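Local coordinates for sialidase domain-containing protein (Dyadobacter fermentans, PDB 5HX0) that is of unknown function but has the six-bladed beta-propeller fold of the sialidase superfamily and may act on or bind glycans, at residues V45-I50 with V381-N386; G143-R148 with Y197-E202; D150-E153 with P158-L161; V356-G361 with H393-I398. One frame throughout, in Å; residues are numbered along the deposited sequence.

Contact 1 of 4, residues V45-I50 with V381-N386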
# COMPACT_ATOMS: atom_id res chain seq x y z
N VAL A 45 -7.98 -10.76 33.67
CA VAL A 45 -9.15 -11.55 33.32
C VAL A 45 -8.77 -12.68 32.38
O VAL A 45 -9.08 -13.85 32.63
CB VAL A 45 -10.22 -10.63 32.70
CG1 VAL A 45 -11.46 -11.44 32.26
CG2 VAL A 45 -10.60 -9.56 33.69
N GLU A 46 -8.07 -12.36 31.29
CA GLU A 46 -7.65 -13.35 30.32
C GLU A 46 -6.69 -12.70 29.34
O GLU A 46 -6.58 -11.47 29.28
CB GLU A 46 -8.85 -13.92 29.57
CG GLU A 46 -9.67 -12.86 28.86
CD GLU A 46 -10.86 -13.45 28.12
OE1 GLU A 46 -10.79 -14.63 27.70
OE2 GLU A 46 -11.87 -12.73 27.96
N ASP A 47 -5.99 -13.52 28.59
CA ASP A 47 -5.23 -13.07 27.44
C ASP A 47 -6.02 -13.34 26.17
O ASP A 47 -6.81 -14.29 26.12
CB ASP A 47 -3.89 -13.79 27.38
CG ASP A 47 -3.03 -13.47 28.56
OD1 ASP A 47 -3.06 -12.30 29.00
OD2 ASP A 47 -2.36 -14.38 29.07
N VAL A 48 -5.83 -12.49 25.15
CA VAL A 48 -6.52 -12.68 23.88
C VAL A 48 -5.52 -12.56 22.73
O VAL A 48 -4.45 -11.97 22.86
CB VAL A 48 -7.69 -11.68 23.69
CG1 VAL A 48 -8.66 -11.81 24.82
CG2 VAL A 48 -7.17 -10.23 23.59
N VAL A 49 -5.88 -13.17 21.61
CA VAL A 49 -5.17 -12.99 20.35
C VAL A 49 -6.01 -12.05 19.50
O VAL A 49 -7.21 -12.28 19.30
CB VAL A 49 -4.91 -14.33 19.64
CG1 VAL A 49 -4.32 -14.07 18.25
CG2 VAL A 49 -3.93 -15.18 20.46
N ILE A 50 -5.40 -10.96 19.04
CA ILE A 50 -6.11 -9.90 18.35
C ILE A 50 -5.97 -10.03 16.83
O ILE A 50 -6.95 -9.88 16.10
CB ILE A 50 -5.61 -8.53 18.86
CG1 ILE A 50 -6.03 -8.35 20.32
CG2 ILE A 50 -6.13 -7.36 17.95
CD1 ILE A 50 -5.63 -7.02 20.93
N VAL A 381 -4.82 -4.21 27.66
CA VAL A 381 -3.42 -3.89 27.36
C VAL A 381 -3.09 -4.67 26.09
O VAL A 381 -2.89 -5.89 26.14
CB VAL A 381 -2.48 -4.26 28.51
CG1 VAL A 381 -1.03 -3.84 28.14
CG2 VAL A 381 -2.95 -3.61 29.82
N SER A 382 -3.05 -3.99 24.95
CA SER A 382 -2.60 -4.65 23.74
C SER A 382 -1.08 -4.56 23.61
O SER A 382 -0.43 -3.74 24.25
CB SER A 382 -3.27 -4.02 22.50
OG SER A 382 -2.66 -2.76 22.20
N TYR A 383 -0.53 -5.44 22.77
CA TYR A 383 0.91 -5.49 22.51
C TYR A 383 1.09 -6.41 21.31
O TYR A 383 0.13 -7.02 20.85
CB TYR A 383 1.72 -5.99 23.73
CG TYR A 383 1.06 -7.14 24.47
CD1 TYR A 383 1.24 -8.46 24.06
CD2 TYR A 383 0.24 -6.90 25.57
CE1 TYR A 383 0.63 -9.52 24.74
CE2 TYR A 383 -0.37 -7.95 26.26
CZ TYR A 383 -0.17 -9.25 25.83
OH TYR A 383 -0.78 -10.28 26.50
N TYR A 384 2.31 -6.47 20.78
CA TYR A 384 2.59 -7.55 19.84
C TYR A 384 3.47 -8.57 20.53
O TYR A 384 4.08 -8.31 21.59
CB TYR A 384 3.18 -7.05 18.50
CG TYR A 384 4.69 -6.80 18.45
CD1 TYR A 384 5.24 -5.69 19.07
CD2 TYR A 384 5.54 -7.67 17.75
CE1 TYR A 384 6.63 -5.43 19.01
CE2 TYR A 384 6.94 -7.42 17.69
CZ TYR A 384 7.47 -6.29 18.33
OH TYR A 384 8.84 -6.02 18.29
N PHE A 385 3.47 -9.78 19.98
CA PHE A 385 3.95 -10.91 20.77
C PHE A 385 4.40 -12.02 19.84
O PHE A 385 4.09 -12.04 18.64
CB PHE A 385 2.86 -11.43 21.72
CG PHE A 385 3.43 -11.99 23.00
CD1 PHE A 385 3.96 -11.14 23.95
CD2 PHE A 385 3.42 -13.36 23.24
CE1 PHE A 385 4.49 -11.63 25.14
CE2 PHE A 385 3.95 -13.88 24.41
CZ PHE A 385 4.49 -13.02 25.37
N ASN A 386 5.18 -12.94 20.40
CA ASN A 386 5.49 -14.20 19.75
C ASN A 386 5.75 -15.22 20.85
O ASN A 386 6.31 -14.88 21.90
CB ASN A 386 6.71 -14.15 18.82
CG ASN A 386 8.02 -14.06 19.58
OD1 ASN A 386 8.63 -15.09 19.90
ND2 ASN A 386 8.45 -12.83 19.90
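The polar part of this contact lies between Asp47 and Tyr383, and it is indirect. Asp47 OD1 stops 3.9 Å from Tyr383 OH, too far for a direct bond; both atoms instead hydrogen-bond to Ser397 OG, which is carried by the strand running between them. The side chains cross at about a right angle, carboxylate and ring planes 77° apart, so the groups are not stacked. Asp47 OD2 forms a salt bridge with Lys44.

Strands 42-51 and 378-385 are second neighbours in one antiparallel sheet, each paired with strand 393-401. An N-terminal strand completing the C-terminal blade is the ring closure, often called Velcro, of a beta-propeller. Along this edge Val45 and Glu46 both face Ile398 in a classic beta bulge.

The other touch is plain van der Waals packing on the opposite face of the sheet, where Ile50 CD1 reaches Ser382 CB at 4.1 Å. CG1 of Ile50 is anti to the carbonyl carbon (chi1 -67°) and the chain then runs extended (chi2 -179°), which carries the terminal methyl across Ile394's strand. Ser382 meets it with CB, while its OG is hydrogen-bonded to Trp370 O; Pro61 and Val63 of the next blade pack on Ser382.

Contact 2 of 4, residues G143-R148 with Y197-E202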
# COMPACT_ATOMS: atom_id res chain seq x y z
N GLY A 143 8.79 6.42 8.13
CA GLY A 143 9.00 5.59 6.96
C GLY A 143 10.45 5.27 6.63
O GLY A 143 11.39 5.93 7.10
N TRP A 144 10.59 4.27 5.75
CA TRP A 144 11.86 3.78 5.23
C TRP A 144 11.77 3.67 3.71
O TRP A 144 10.83 3.06 3.20
CB TRP A 144 12.20 2.38 5.78
CG TRP A 144 12.51 2.37 7.23
CD1 TRP A 144 11.67 2.04 8.26
CD2 TRP A 144 13.77 2.73 7.83
NE1 TRP A 144 12.34 2.16 9.47
CE2 TRP A 144 13.62 2.59 9.22
CE3 TRP A 144 15.00 3.17 7.31
CZ2 TRP A 144 14.67 2.85 10.12
CZ3 TRP A 144 16.03 3.43 8.19
CH2 TRP A 144 15.87 3.27 9.58
N ALA A 145 12.76 4.21 3.01
CA ALA A 145 12.79 4.10 1.56
C ALA A 145 13.85 3.09 1.13
O ALA A 145 14.81 2.82 1.86
CB ALA A 145 13.04 5.47 0.91
N PHE A 146 13.68 2.53 -0.07
CA PHE A 146 14.58 1.48 -0.54
C PHE A 146 15.16 1.93 -1.87
O PHE A 146 14.46 1.96 -2.88
CB PHE A 146 13.84 0.14 -0.64
CG PHE A 146 13.40 -0.36 0.72
CD1 PHE A 146 12.29 0.18 1.35
CD2 PHE A 146 14.15 -1.31 1.40
CE1 PHE A 146 11.91 -0.24 2.64
CE2 PHE A 146 13.77 -1.75 2.67
CZ PHE A 146 12.64 -1.20 3.29
N LEU A 147 16.43 2.29 -1.86
CA LEU A 147 17.05 2.95 -3.00
C LEU A 147 17.96 2.00 -3.75
O LEU A 147 18.47 1.02 -3.19
CB LEU A 147 17.86 4.17 -2.54
CG LEU A 147 17.10 5.50 -2.41
CD1 LEU A 147 15.98 5.39 -1.40
CD2 LEU A 147 18.08 6.61 -2.00
N ARG A 148 18.16 2.31 -5.02
CA ARG A 148 19.07 1.58 -5.89
C ARG A 148 20.45 2.21 -5.81
O ARG A 148 20.60 3.32 -5.28
CB ARG A 148 18.51 1.58 -7.31
CG ARG A 148 17.27 0.72 -7.41
CD ARG A 148 16.52 0.88 -8.73
NE ARG A 148 15.27 0.13 -8.66
CZ ARG A 148 14.18 0.41 -9.37
NH1 ARG A 148 14.15 1.44 -10.22
NH2 ARG A 148 13.10 -0.34 -9.21
N TYR A 197 19.01 14.08 6.83
CA TYR A 197 18.13 14.31 5.69
C TYR A 197 17.39 13.02 5.35
O TYR A 197 17.91 11.93 5.58
CB TYR A 197 18.93 14.79 4.46
CG TYR A 197 19.55 16.16 4.68
CD1 TYR A 197 18.82 17.31 4.41
CD2 TYR A 197 20.83 16.29 5.18
CE1 TYR A 197 19.36 18.57 4.63
CE2 TYR A 197 21.39 17.55 5.40
CZ TYR A 197 20.64 18.69 5.11
OH TYR A 197 21.17 19.95 5.32
N THR A 198 16.18 13.16 4.80
CA THR A 198 15.43 12.00 4.34
C THR A 198 16.07 11.39 3.09
O THR A 198 16.93 11.98 2.45
CB THR A 198 13.99 12.35 3.98
OG1 THR A 198 13.97 13.07 2.74
CG2 THR A 198 13.33 13.20 5.07
N ALA A 199 15.56 10.22 2.69
CA ALA A 199 16.03 9.60 1.46
C ALA A 199 15.73 10.44 0.22
O ALA A 199 16.23 10.12 -0.87
CB ALA A 199 15.41 8.22 1.29
N MSE A 200 14.94 11.49 0.35
CA MSE A 200 14.61 12.28 -0.82
C MSE A 200 15.20 13.66 -0.70
O MSE A 200 14.81 14.57 -1.43
CB MSE A 200 13.09 12.32 -1.01
CG MSE A 200 12.49 10.91 -0.80
SE MSE A 200 10.63 10.72 -1.42
CE MSE A 200 9.82 10.75 0.34
N GLY A 201 16.12 13.82 0.24
CA GLY A 201 16.88 15.05 0.37
C GLY A 201 16.26 16.15 1.19
O GLY A 201 16.80 17.26 1.21
N GLU A 202 15.14 15.90 1.87
CA GLU A 202 14.52 16.91 2.71
C GLU A 202 15.12 16.85 4.10
O GLU A 202 15.62 15.80 4.53
CB GLU A 202 13.01 16.70 2.78
CG GLU A 202 12.33 16.50 1.43
CD GLU A 202 11.89 17.81 0.80
OE1 GLU A 202 11.39 18.68 1.53
OE2 GLU A 202 12.05 17.96 -0.44
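Thr198 OG1, one residue before the Ala199 that meets Ala145 and Leu147, is held by two backbone N-H groups. Met200 N donates to it at 3.0 Å with an N-H...O angle of 155°, and Glu202 N donates at 3.2 Å and 151°. The first bond defines an ST turn, and it is laid over a type I beta turn from Thr198 to Gly201, closed by Gly201 N to Thr198 O. Thr198 N to Glu202 O, at 2.7 Å, draws the two ends of the loop together. These bonds shape the loop, which follows strand 183-186 of a propeller blade and packs beside strand 137-145 of the same blade.

What the turn presents is Ala199, whose methyl points to the other segment; the residue supplies about half of the buried surface. Its CB meets Ala145 CB at 3.7 Å, while Val166 and Leu168 of the strand 165-175 also pack on it. Phe84 of the second subunit lies against Ala145, Leu147 and the selenomethionine Met200, so the small apolar cluster continues into the dimer interface.

Leu147 adds a second apolar touch. Its CG is anti to the carbonyl carbon, with chi1 at -87°, and its two methyls take different parts of Ala199: CD1 meets the methyl, 3.9 Å from Ala199 CB, and CD2 lies near the carbonyl oxygen, 4.1 Å from Ala199 O.

Contact 3 of 4, residues D150-E153 with P158-L161; sequences DGME and PYFL
Tyr159 meets Met152 with the hydroxyl end of its ring, while Leu161 meets the same residue with a methyl. The two segments belong to the long excursion between strands 137-145 and 165-175 of one propeller blade: helix 149-154, where Asp150 OD2 accepts from Lys87 N of the second subunit, leaves the blade, and the chain returns through 158-161.

Pro158 begins the returning segment after a cis peptide bond, its backbone hydrogen-bonded to that of Tyr197. In Tyr159, CG sits between the backbone N and the carbonyl carbon, and the ring extends toward the helix. Tyr159 OH lies 4.0 Å from CE of Met152, a selenomethionine, and ring atom Tyr159 CE1 is 4.2 Å from that methyl; the approach to the ring is oblique, with the two side chains crossing at about a right angle. The hydroxyl also takes part in a polar link. Water 1 donates to Met152 O at 2.7 Å and is hydrogen-bonded to Tyr159 OH at 3.0 Å, tying a helix carbonyl to the loop. A glycerol, probably from the crystallisation liquor, makes a weak hydrogen bond to Tyr159 N.

Phe160 turns elsewhere, and its backbone pairs with Phe167. Leu161 then returns to the contact beside Val166, which also touches Met152 and Tyr159. The Met152 chain is bent at both chi2 (-67°) and chi3 (-53°), and this curl brings its CE to 3.9 Å from Leu161 CD1.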
# COMPACT_ATOMS: atom_id res chain seq x y z
N ASP A 150 22.58 3.85 -7.69
CA ASP A 150 22.81 5.23 -8.11
C ASP A 150 22.12 6.22 -7.16
O ASP A 150 22.62 7.33 -6.95
CB ASP A 150 22.37 5.45 -9.56
CG ASP A 150 20.99 4.87 -9.87
OD1 ASP A 150 20.56 3.88 -9.23
OD2 ASP A 150 20.34 5.40 -10.80
N GLY A 151 21.00 5.83 -6.57
CA GLY A 151 20.39 6.68 -5.56
C GLY A 151 21.25 6.80 -4.31
O GLY A 151 21.44 7.90 -3.78
N MSE A 152 21.77 5.68 -3.83
CA MSE A 152 22.58 5.69 -2.63
C MSE A 152 23.78 6.62 -2.80
O MSE A 152 24.10 7.40 -1.91
CB MSE A 152 23.05 4.28 -2.29
CG MSE A 152 21.94 3.31 -2.01
SE MSE A 152 21.01 3.78 -0.38
CE MSE A 152 22.55 3.90 0.82
N GLU A 153 24.41 6.56 -3.99
CA GLU A 153 25.59 7.38 -4.25
C GLU A 153 25.29 8.87 -4.18
O GLU A 153 26.18 9.66 -3.89
CB GLU A 153 26.18 7.05 -5.62
CG GLU A 153 26.75 5.66 -5.77
CD GLU A 153 27.25 5.40 -7.19
OE1 GLU A 153 27.85 6.32 -7.80
OE2 GLU A 153 27.02 4.28 -7.71
N PRO A 158 24.09 14.23 6.36
CA PRO A 158 23.94 12.86 6.85
C PRO A 158 22.58 12.25 6.54
O PRO A 158 21.58 12.96 6.39
CB PRO A 158 24.13 13.01 8.38
CG PRO A 158 24.25 14.51 8.65
CD PRO A 158 23.81 15.22 7.41
N TYR A 159 22.55 10.93 6.41
CA TYR A 159 21.29 10.18 6.33
C TYR A 159 21.42 8.96 7.22
O TYR A 159 22.52 8.58 7.65
CB TYR A 159 20.95 9.75 4.90
CG TYR A 159 22.02 8.91 4.24
CD1 TYR A 159 22.05 7.54 4.41
CD2 TYR A 159 22.99 9.50 3.44
CE1 TYR A 159 23.03 6.76 3.80
CE2 TYR A 159 23.98 8.73 2.83
CZ TYR A 159 23.98 7.37 3.01
OH TYR A 159 24.96 6.61 2.42
N PHE A 160 20.30 8.31 7.51
CA PHE A 160 20.32 7.16 8.40
C PHE A 160 19.95 5.90 7.65
O PHE A 160 18.86 5.80 7.06
CB PHE A 160 19.40 7.35 9.60
CG PHE A 160 19.55 6.25 10.62
CD1 PHE A 160 20.69 6.18 11.41
CD2 PHE A 160 18.60 5.26 10.74
CE1 PHE A 160 20.84 5.16 12.34
CE2 PHE A 160 18.75 4.23 11.66
CZ PHE A 160 19.88 4.19 12.45
N LEU A 161 20.86 4.92 7.68
CA LEU A 161 20.76 3.68 6.93
C LEU A 161 20.61 2.52 7.91
O LEU A 161 21.40 2.40 8.85
CB LEU A 161 21.99 3.49 6.04
CG LEU A 161 22.20 2.21 5.22
CD1 LEU A 161 21.21 2.17 4.08
CD2 LEU A 161 23.64 2.14 4.67
O HOH W 1 25.97 7.88 -0.09

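Contact 4 of 4, residues V356-G361 with H393-I398; sequences VLRTDG and HIAGSI
Leu357 and Arg358 both lean on Ser397, and Arg358 extends further to Ala395. Leu357 CB approaches Ser397 OG at 3.9 Å and Arg358 CD approaches the same oxygen at 4.2 Å; these are packing contacts made by carbon, and the hydroxyl has its hydrogen bonds with Asp47 and Tyr383. At the far end of the arginine, NH1 lies 4.3 Å from Ala395 CB, which meets the guanidinium obliquely.

The guanidinium is held in part from within its own segment. Asp360 takes it side-on in a bidentate salt bridge, with Arg358 NE to Asp360 OD1 at 2.8 Å and nearly straight (174°), and Arg358 NH2 to Asp360 OD2 at 3.0 Å. Both carboxylate oxygens use their syn lone pairs, and OD1 is only 6° out of the guanidinium plane, which restrains rotation about the arginine tip.

Strand 354-358 is the outermost strand of one propeller blade, whereas strand 393-401 lies between 378-385 and 42-51 in the blade that closes the ring. The contact is therefore a packing of one blade on the next: the axes of 356-358 and 393-398 come within 8.2 Å, their N-to-C directions 144° apart. A classic beta bulge, in which Leu357 and Arg358 both face Ile337, accompanies the turning of two consecutive side chains toward the neighbouring blade.

Further out, water 2 accepts from Arg358 NH2 at 3.0 Å and is hydrogen-bonded to His393 NE2 at 2.8 Å, in plane at the edge of both groups. His393 ND1 is hydrogen-bonded to Pro391 O, which would limit the ring's rotation. Phe385 adds a cation-pi contact to Arg358, whose NH1 is hydrogen-bonded to Tyr383 OH.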
# COMPACT_ATOMS: atom_id res chain seq x y z
N VAL A 356 2.92 -8.40 36.33
CA VAL A 356 3.55 -9.18 35.26
C VAL A 356 2.44 -9.79 34.41
O VAL A 356 1.70 -10.66 34.87
CB VAL A 356 4.51 -10.25 35.81
CG1 VAL A 356 5.19 -10.97 34.65
CG2 VAL A 356 5.58 -9.59 36.70
N LEU A 357 2.31 -9.33 33.16
CA LEU A 357 1.20 -9.80 32.33
C LEU A 357 1.55 -11.03 31.48
O LEU A 357 0.70 -11.89 31.26
CB LEU A 357 0.70 -8.68 31.41
CG LEU A 357 0.18 -7.42 32.11
CD1 LEU A 357 -0.20 -6.36 31.09
CD2 LEU A 357 -1.02 -7.75 33.01
N ARG A 358 2.78 -11.12 30.98
CA ARG A 358 3.19 -12.23 30.12
C ARG A 358 4.63 -12.58 30.44
O ARG A 358 5.46 -11.68 30.63
CB ARG A 358 3.10 -11.91 28.61
CG ARG A 358 1.72 -11.55 28.08
CD ARG A 358 0.79 -12.77 28.05
NE ARG A 358 1.13 -13.78 27.05
CZ ARG A 358 0.49 -13.94 25.90
NH1 ARG A 358 -0.52 -13.14 25.57
NH2 ARG A 358 0.83 -14.91 25.08
N THR A 359 4.93 -13.88 30.49
CA THR A 359 6.29 -14.38 30.67
C THR A 359 6.66 -15.40 29.61
O THR A 359 7.76 -15.97 29.69
CB THR A 359 6.46 -15.03 32.06
OG1 THR A 359 5.51 -16.09 32.20
CG2 THR A 359 6.23 -14.02 33.18
N ASP A 360 5.79 -15.66 28.63
CA ASP A 360 5.93 -16.78 27.71
C ASP A 360 6.47 -16.38 26.34
O ASP A 360 6.27 -17.12 25.36
CB ASP A 360 4.58 -17.49 27.55
CG ASP A 360 3.45 -16.55 27.09
OD1 ASP A 360 3.42 -15.37 27.52
OD2 ASP A 360 2.59 -16.99 26.30
N GLY A 361 7.14 -15.24 26.22
CA GLY A 361 7.62 -14.81 24.91
C GLY A 361 8.73 -15.70 24.39
O GLY A 361 9.54 -16.24 25.15
N HIS A 393 2.52 -11.46 16.19
CA HIS A 393 1.08 -11.22 16.10
C HIS A 393 0.68 -10.17 17.13
O HIS A 393 1.44 -9.86 18.07
CB HIS A 393 0.30 -12.55 16.30
CG HIS A 393 0.51 -13.19 17.65
ND1 HIS A 393 1.62 -13.95 17.96
CD2 HIS A 393 -0.26 -13.18 18.76
CE1 HIS A 393 1.52 -14.38 19.20
NE2 HIS A 393 0.40 -13.91 19.72
N ILE A 394 -0.53 -9.63 16.98
CA ILE A 394 -1.09 -8.73 17.98
C ILE A 394 -1.84 -9.56 19.02
O ILE A 394 -2.63 -10.45 18.69
CB ILE A 394 -2.03 -7.70 17.34
CG1 ILE A 394 -1.40 -7.12 16.04
CG2 ILE A 394 -2.41 -6.59 18.37
CD1 ILE A 394 -0.01 -6.46 16.25
N ALA A 395 -1.64 -9.23 20.29
CA ALA A 395 -2.29 -9.93 21.39
C ALA A 395 -2.67 -8.90 22.45
O ALA A 395 -2.38 -7.70 22.32
CB ALA A 395 -1.36 -11.00 21.98
N GLY A 396 -3.30 -9.36 23.51
CA GLY A 396 -3.65 -8.45 24.59
C GLY A 396 -3.93 -9.21 25.86
O GLY A 396 -4.14 -10.43 25.86
N SER A 397 -3.92 -8.47 26.95
CA SER A 397 -4.31 -8.96 28.26
C SER A 397 -5.44 -8.07 28.75
O SER A 397 -5.29 -6.84 28.74
CB SER A 397 -3.14 -8.92 29.24
OG SER A 397 -2.09 -9.78 28.85
N ILE A 398 -6.55 -8.66 29.16
CA ILE A 398 -7.65 -7.90 29.73
C ILE A 398 -7.51 -7.89 31.25
O ILE A 398 -7.45 -8.94 31.88
CB ILE A 398 -9.00 -8.48 29.29
CG1 ILE A 398 -9.13 -8.38 27.76
CG2 ILE A 398 -10.14 -7.72 29.95
CD1 ILE A 398 -10.41 -8.99 27.20
O HOH W 2 -0.33 -14.89 22.26

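Contacts 1 and 4 form one cluster where the closing blade meets the blade before it, with centres 5 Å apart. They interlock through strand 393-401: Asp47 OD1 of contact 1 lies 2.7 Å from Ser397 OG of contact 4, and their segments alternate along the chain. Contacts 2 and 3 form a second cluster, with centres 7 Å apart, where Tyr197 N lies 2.8 Å from Pro158 O and Leu147 packs on Met152; contact 3 is nested within the loop closed by contact 2, and both touch the second subunit. The clusters are well separated: the centres of contacts 1 and 2 are about 34 Å apart, on opposite sides of the chain's centre. Bound glycerol, probably from crystallisation, occurs at contacts 2 and 3.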